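PDB 4QP0: endo-beta-mannanase, which probably hydrolyses internal beta-1,4-mannosidic linkages in mannans, galactomannans and glucomannans, as a secreted family 5 glycoside hydrolase with a TIM-barrel fold. Local coordinates for residues A[257-262]-A[269-274]; A[273-278]-A[311-316]. One frame throughout, in Å; residues are numbered along the deposited sequence.

From the N terminus, the chain reaches these contacts at the end of barrel strand 253-257. Contact 1 closes the loop that follows this strand: residues 257-262 fold back onto the first turn of helix 270-284, with six residues between the segments. Contact 2 starts on the same helix, one turn further on, and closes the helix-strand-helix unit 270-284, 289-294 and 299-315, meeting the C-terminal part of the second helix. The two contacts follow one another along the chain and share Gln273 and Trp274. They meet where Leu257 CD2 packs on Ile275 CD1 and Val272 on Thr312. Together they tie a strand end and its loop to two neighbouring outer helices of the barrel.

Contact 1. Residues A[257-262]-A[269-274]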
loop_
_atom_site.group_PDB
_atom_site.type_symbol
_atom_site.label_atom_id
_atom_site.label_comp_id
_atom_site.label_asym_id
_atom_site.label_seq_id
_atom_site.Cartn_x
_atom_site.Cartn_y
_atom_site.Cartn_z
ATOM N N LEU A 257 -1.844 1.160 10.957
ATOM C CA LEU A 257 -2.243 1.100 12.361
ATOM C C LEU A 257 -2.900 -0.235 12.707
ATOM O O LEU A 257 -3.999 -0.537 12.243
ATOM C CB LEU A 257 -3.148 2.285 12.722
ATOM C CG LEU A 257 -3.693 2.381 14.158
ATOM C CD1 LEU A 257 -2.566 2.327 15.185
ATOM C CD2 LEU A 257 -4.524 3.645 14.337
ATOM N N TYR A 258 -2.198 -1.027 13.519
ATOM C CA TYR A 258 -2.691 -2.314 14.016
ATOM C C TYR A 258 -2.297 -2.523 15.482
ATOM O O TYR A 258 -1.293 -3.199 15.773
ATOM C CB TYR A 258 -2.176 -3.469 13.140
ATOM C CG TYR A 258 -2.786 -3.498 11.754
ATOM C CD1 TYR A 258 -4.081 -3.980 11.550
ATOM C CD2 TYR A 258 -2.076 -3.028 10.650
ATOM C CE1 TYR A 258 -4.651 -4.001 10.291
ATOM C CE2 TYR A 258 -2.635 -3.050 9.387
ATOM C CZ TYR A 258 -3.924 -3.537 9.211
ATOM O OH TYR A 258 -4.492 -3.562 7.950
ATOM N N PRO A 259 -3.080 -1.934 16.414
ATOM C CA PRO A 259 -2.729 -1.992 17.841
ATOM C C PRO A 259 -2.775 -3.399 18.441
ATOM O O PRO A 259 -1.984 -3.697 19.335
ATOM C CB PRO A 259 -3.769 -1.084 18.510
ATOM C CG PRO A 259 -4.889 -0.981 17.540
ATOM C CD PRO A 259 -4.286 -1.119 16.175
ATOM N N GLU A 260 -3.681 -4.247 17.948
ATOM C CA GLU A 260 -3.815 -5.624 18.447
ATOM C C GLU A 260 -2.617 -6.478 18.052
ATOM O O GLU A 260 -2.064 -7.192 18.884
ATOM C CB GLU A 260 -5.114 -6.265 17.960
ATOM C CG GLU A 260 -6.367 -5.560 18.449
ATOM C CD GLU A 260 -7.626 -6.110 17.806
ATOM O OE1 GLU A 260 -7.867 -5.833 16.607
ATOM O OE2 GLU A 260 -8.384 -6.822 18.502
ATOM N N ALA A 261 -2.207 -6.380 16.788
ATOM C CA ALA A 261 -1.047 -7.112 16.282
ATOM C C ALA A 261 0.241 -6.676 16.965
ATOM O O ALA A 261 1.181 -7.461 17.100
ATOM C CB ALA A 261 -0.923 -6.938 14.772
ATOM N N TRP A 262 0.274 -5.417 17.391
ATOM C CA TRP A 262 1.471 -4.831 17.976
ATOM C C TRP A 262 1.359 -4.800 19.467
ATOM O O TRP A 262 2.276 -4.345 20.165
ATOM C CB TRP A 262 1.691 -3.423 17.427
ATOM C CG TRP A 262 1.774 -3.357 15.918
ATOM C CD1 TRP A 262 1.986 -4.404 15.033
ATOM C CD2 TRP A 262 1.664 -2.164 15.068
ATOM N NE1 TRP A 262 1.999 -3.960 13.738
ATOM C CE2 TRP A 262 1.818 -2.630 13.687
ATOM C CE3 TRP A 262 1.451 -0.813 15.302
ATOM C CZ2 TRP A 262 1.766 -1.762 12.606
ATOM C CZ3 TRP A 262 1.401 0.053 14.202
ATOM C CH2 TRP A 262 1.559 -0.412 12.888
ATOM N N SER A 269 -4.205 5.248 24.777
ATOM C CA SER A 269 -3.854 6.445 24.012
ATOM C C SER A 269 -2.754 6.254 22.945
ATOM O O SER A 269 -2.444 7.196 22.204
ATOM C CB SER A 269 -3.464 7.581 24.966
ATOM O OG SER A 269 -2.517 7.133 25.915
ATOM N N TRP A 270 -2.184 5.054 22.854
ATOM C CA TRP A 270 -1.043 4.805 21.959
ATOM C C TRP A 270 -1.371 5.039 20.512
ATOM O O TRP A 270 -0.553 5.584 19.766
ATOM C CB TRP A 270 -0.503 3.392 22.155
ATOM C CG TRP A 270 0.810 3.122 21.447
ATOM C CD1 TRP A 270 2.099 3.210 21.978
ATOM C CD2 TRP A 270 1.003 2.693 20.051
ATOM N NE1 TRP A 270 3.044 2.879 21.035
ATOM C CE2 TRP A 270 2.459 2.559 19.860
ATOM C CE3 TRP A 270 0.153 2.419 18.984
ATOM C CZ2 TRP A 270 3.009 2.168 18.646
ATOM C CZ3 TRP A 270 0.722 2.025 17.762
ATOM C CH2 TRP A 270 2.116 1.907 17.601
ATOM N N SER A 271 -2.579 4.645 20.115
ATOM C CA SER A 271 -3.006 4.708 18.726
ATOM C C SER A 271 -3.268 6.134 18.266
ATOM O O SER A 271 -2.851 6.516 17.174
ATOM C CB SER A 271 -4.247 3.837 18.502
ATOM O OG SER A 271 -3.921 2.457 18.553
ATOM N N VAL A 272 -3.965 6.912 19.094
ATOM C CA VAL A 272 -4.164 8.318 18.811
ATOM C C VAL A 272 -2.809 9.009 18.744
ATOM O O VAL A 272 -2.541 9.770 17.821
ATOM C CB VAL A 272 -5.030 9.004 19.879
ATOM C CG1 VAL A 272 -5.015 10.510 19.681
ATOM C CG2 VAL A 272 -6.454 8.475 19.837
ATOM N N GLN A 273 -1.956 8.751 19.727
ATOM C CA GLN A 273 -0.596 9.304 19.713
ATOM C C GLN A 273 0.175 8.913 18.445
ATOM O O GLN A 273 0.966 9.698 17.936
ATOM C CB GLN A 273 0.185 8.894 20.969
ATOM C CG GLN A 273 1.563 9.528 21.081
ATOM C CD GLN A 273 1.501 10.948 21.609
ATOM O OE1 GLN A 273 1.276 11.157 22.799
ATOM N NE2 GLN A 273 1.725 11.929 20.735
ATOM N N TRP A 274 -0.081 7.712 17.936
ATOM C CA TRP A 274 0.582 7.194 16.734
ATOM C C TRP A 274 0.232 7.986 15.498
ATOM O O TRP A 274 1.116 8.294 14.677
ATOM C CB TRP A 274 0.191 5.732 16.559
ATOM C CG TRP A 274 0.800 4.991 15.390
ATOM C CD1 TRP A 274 0.134 4.445 14.299
ATOM C CD2 TRP A 274 2.212 4.634 15.187
ATOM N NE1 TRP A 274 1.011 3.807 13.456
ATOM C CE2 TRP A 274 2.269 3.887 13.923
ATOM C CE3 TRP A 274 3.384 4.856 15.889
ATOM C CZ2 TRP A 274 3.465 3.395 13.407
ATOM C CZ3 TRP A 274 4.588 4.350 15.359
ATOM C CH2 TRP A 274 4.621 3.643 14.146
#
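Leu257 pushes its CD1 methyl into a hollow formed by Trp270, Ser271 and Trp274, one helical turn of 270-284. Leu257 CD1 lies 3.5 Å from Trp274 CD1 and 3.6 Å from Ser271 OG. It also meets the edge of the Trp270 ring, near the ring plane. Leu257 CG stands anti to the backbone N (chi1 179°), and from there the side chain runs alongside Trp274 in the opposite direction. Pro259 fits beside it, with CB 3.5 Å from Ser271 OG. The small serine thus lies against both Leu257 and Pro259.

The second bump is the six-membered ring of Trp262. Its CE3-CZ3 edge fits the corner where Trp270 CH2 meets the face of Trp274. Trp262 CE3 is 3.6 Å from Trp270 CH2, and Trp262 CZ3 is 3.8 Å from Trp274 NE1. Against Trp274 this is an offset edge-to-face pair, with ring planes at 77° and centroids 5.7 Å apart. CZ3 stands above the Trp274 face, toward its rim. One face of Trp262 carries the carbonyl O of Tyr258 from its own loop.

Phe222 adds another edge-to-face partner to Trp262, and Trp309 of helix 299-315 packs on Leu257 and Ser271. Trp270 NE1 bonds to Asp230, and Trp274 NE1 to the carbonyl O of His256, just before the loop.

The interface is therefore largely apolar and aromatic, with one serine hydroxyl O against carbon. The indole N-H groups of Trp270 and Trp274 find their acceptors outside it. Shape and ring packing hold this beta-to-alpha loop of the TIM barrel, after strand 253-257, against the first turn of helix 270-284, while the two indole bonds probably fix how the rings are turned.

Contact 2. Residues A[273-278]-A[311-316]; sequences QWIKDH and GTVEDE
Ile275 and Lys276 meet Thr312, Val313 and Glu316 across two nearly parallel helices. Ile275 CG2 makes the inner part of the contact. It touches Thr312 CG2 and Val313 CG2, each at 3.8 Å. The isoleucine crosses the valine at about a right angle. With CG1 beside the backbone N (chi1 -63°), Ile275 has CG2 on the side facing helix 299-315.

Thr312 CG2 also reaches Lys276 CG, so this one methyl lies against both residues of the facing helix. Its hydroxyl is turned to its own helix, where it bonds to the carbonyl O of Val308.

Nearer the surface, the Lys276 chain lies over the Glu316 carboxylate. Glu316 OE2 is 3.4 Å from Lys276 CG and 3.7 Å from Lys276 CE. The lysine bends at chi3 and chi4, and its NZ stays 4.5 Å from Glu316 OE2. This is too far for a salt bridge, though the opposite charges may still attract. Glu316 bends at chi2. Its other oxygen, OE1, accepts a bond from a water that also donates to the carbonyl O of Lys276, each at 3.1 Å. The water therefore bridges the two segments.

Further out, within its own helix, Gln273 NE2 donates to Asp277 OD1, and Asp277 OD2 bonds to Tyr233 OH.

The axes of segments 273-278 and 311-315 approach to 9.6 Å and cross at -23°, as adjacent outer helices of a TIM barrel can. On the barrel side, strand 253-257 packs on Ile275 through Leu257, and helix 345-358 packs on Val313 through His352 and Met356.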
loop_
_atom_site.group_PDB
_atom_site.type_symbol
_atom_site.label_atom_id
_atom_site.label_comp_id
_atom_site.label_asym_id
_atom_site.label_seq_id
_atom_site.Cartn_x
_atom_site.Cartn_y
_atom_site.Cartn_z
ATOM N N GLN A 273 -1.956 8.751 19.727
ATOM C CA GLN A 273 -0.596 9.304 19.713
ATOM C C GLN A 273 0.175 8.913 18.445
ATOM O O GLN A 273 0.966 9.698 17.936
ATOM C CB GLN A 273 0.185 8.894 20.969
ATOM C CG GLN A 273 1.563 9.528 21.081
ATOM C CD GLN A 273 1.501 10.948 21.609
ATOM O OE1 GLN A 273 1.276 11.157 22.799
ATOM N NE2 GLN A 273 1.725 11.929 20.735
ATOM N N TRP A 274 -0.081 7.712 17.936
ATOM C CA TRP A 274 0.582 7.194 16.734
ATOM C C TRP A 274 0.232 7.986 15.498
ATOM O O TRP A 274 1.116 8.294 14.677
ATOM C CB TRP A 274 0.191 5.732 16.559
ATOM C CG TRP A 274 0.800 4.991 15.390
ATOM C CD1 TRP A 274 0.134 4.445 14.299
ATOM C CD2 TRP A 274 2.212 4.634 15.187
ATOM N NE1 TRP A 274 1.011 3.807 13.456
ATOM C CE2 TRP A 274 2.269 3.887 13.923
ATOM C CE3 TRP A 274 3.384 4.856 15.889
ATOM C CZ2 TRP A 274 3.465 3.395 13.407
ATOM C CZ3 TRP A 274 4.588 4.350 15.359
ATOM C CH2 TRP A 274 4.621 3.643 14.146
ATOM N N ILE A 275 -1.057 8.319 15.355
ATOM C CA ILE A 275 -1.550 9.142 14.245
ATOM C C ILE A 275 -0.962 10.551 14.342
ATOM O O ILE A 275 -0.317 11.026 13.404
ATOM C CB ILE A 275 -3.105 9.214 14.214
ATOM C CG1 ILE A 275 -3.711 7.826 13.988
ATOM C CG2 ILE A 275 -3.596 10.182 13.138
ATOM C CD1 ILE A 275 -5.104 7.662 14.552
ATOM N N LYS A 276 -1.191 11.211 15.480
ATOM C CA LYS A 276 -0.649 12.546 15.751
ATOM C C LYS A 276 0.840 12.615 15.386
ATOM O O LYS A 276 1.278 13.563 14.730
ATOM C CB LYS A 276 -0.850 12.925 17.222
ATOM C CG LYS A 276 -2.286 13.237 17.614
ATOM C CD LYS A 276 -2.492 13.192 19.120
ATOM C CE LYS A 276 -2.344 14.549 19.787
ATOM N NZ LYS A 276 -0.954 14.822 20.238
ATOM N N ASP A 277 1.604 11.607 15.810
ATOM C CA ASP A 277 3.047 11.536 15.511
ATOM C C ASP A 277 3.358 11.525 14.015
ATOM O O ASP A 277 4.317 12.153 13.582
ATOM C CB ASP A 277 3.709 10.341 16.205
ATOM C CG ASP A 277 3.844 10.536 17.716
ATOM O OD1 ASP A 277 3.694 11.688 18.197
ATOM O OD2 ASP A 277 4.090 9.530 18.428
ATOM N N HIS A 278 2.548 10.824 13.230
ATOM C CA HIS A 278 2.711 10.845 11.778
ATOM C C HIS A 278 2.177 12.096 11.121
ATOM O O HIS A 278 2.753 12.562 10.136
ATOM C CB HIS A 278 2.142 9.583 11.143
ATOM C CG HIS A 278 2.873 8.324 11.548
ATOM N ND1 HIS A 278 3.856 7.791 10.810
ATOM C CD2 HIS A 278 2.740 7.513 12.669
ATOM C CE1 HIS A 278 4.330 6.692 11.424
ATOM N NE2 HIS A 278 3.645 6.526 12.562
ATOM N N GLY A 311 -11.469 11.259 13.811
ATOM C CA GLY A 311 -11.453 12.602 14.391
ATOM C C GLY A 311 -10.060 13.158 14.633
ATOM O O GLY A 311 -9.835 14.356 14.491
ATOM N N THR A 312 -9.120 12.287 14.996
ATOM C CA THR A 312 -7.701 12.663 15.099
ATOM C C THR A 312 -7.132 13.058 13.737
ATOM O O THR A 312 -6.469 14.086 13.622
ATOM C CB THR A 312 -6.845 11.533 15.714
ATOM O OG1 THR A 312 -7.401 11.163 16.980
ATOM C CG2 THR A 312 -5.395 11.976 15.909
ATOM N N VAL A 313 -7.410 12.243 12.718
ATOM C CA VAL A 313 -6.944 12.487 11.340
ATOM C C VAL A 313 -7.461 13.824 10.800
ATOM O O VAL A 313 -6.723 14.560 10.119
ATOM C CB VAL A 313 -7.324 11.321 10.402
ATOM C CG1 VAL A 313 -7.281 11.746 8.947
ATOM C CG2 VAL A 313 -6.400 10.134 10.625
ATOM N N GLU A 314 -8.726 14.124 11.110
ATOM C CA GLU A 314 -9.344 15.412 10.788
ATOM C C GLU A 314 -8.601 16.580 11.440
ATOM O O GLU A 314 -8.083 17.448 10.745
ATOM C CB GLU A 314 -10.830 15.413 11.197
ATOM C CG GLU A 314 -11.747 14.827 10.131
ATOM C CD GLU A 314 -12.961 14.102 10.689
ATOM O OE1 GLU A 314 -13.537 14.547 11.710
ATOM O OE2 GLU A 314 -13.350 13.080 10.088
ATOM N N ASP A 315 -8.531 16.577 12.772
ATOM C CA ASP A 315 -7.924 17.668 13.543
ATOM C C ASP A 315 -6.425 17.859 13.292
ATOM O O ASP A 315 -5.930 18.989 13.305
ATOM C CB ASP A 315 -8.162 17.452 15.040
ATOM C CG ASP A 315 -9.636 17.434 15.403
ATOM O OD1 ASP A 315 -10.463 17.906 14.597
ATOM O OD2 ASP A 315 -9.966 16.952 16.507
ATOM N N GLU A 316 -5.707 16.759 13.086
ATOM C CA GLU A 316 -4.272 16.820 12.843
ATOM C C GLU A 316 -3.977 17.223 11.401
ATOM O O GLU A 316 -2.821 17.484 11.053
ATOM C CB GLU A 316 -3.597 15.485 13.182
ATOM C CG GLU A 316 -3.486 15.149 14.671
ATOM C CD GLU A 316 -2.722 16.187 15.496
ATOM O OE1 GLU A 316 -1.741 16.780 14.994
ATOM O OE2 GLU A 316 -3.099 16.410 16.669
HETATM O O HOH W 1 1.236 16.420 15.823
#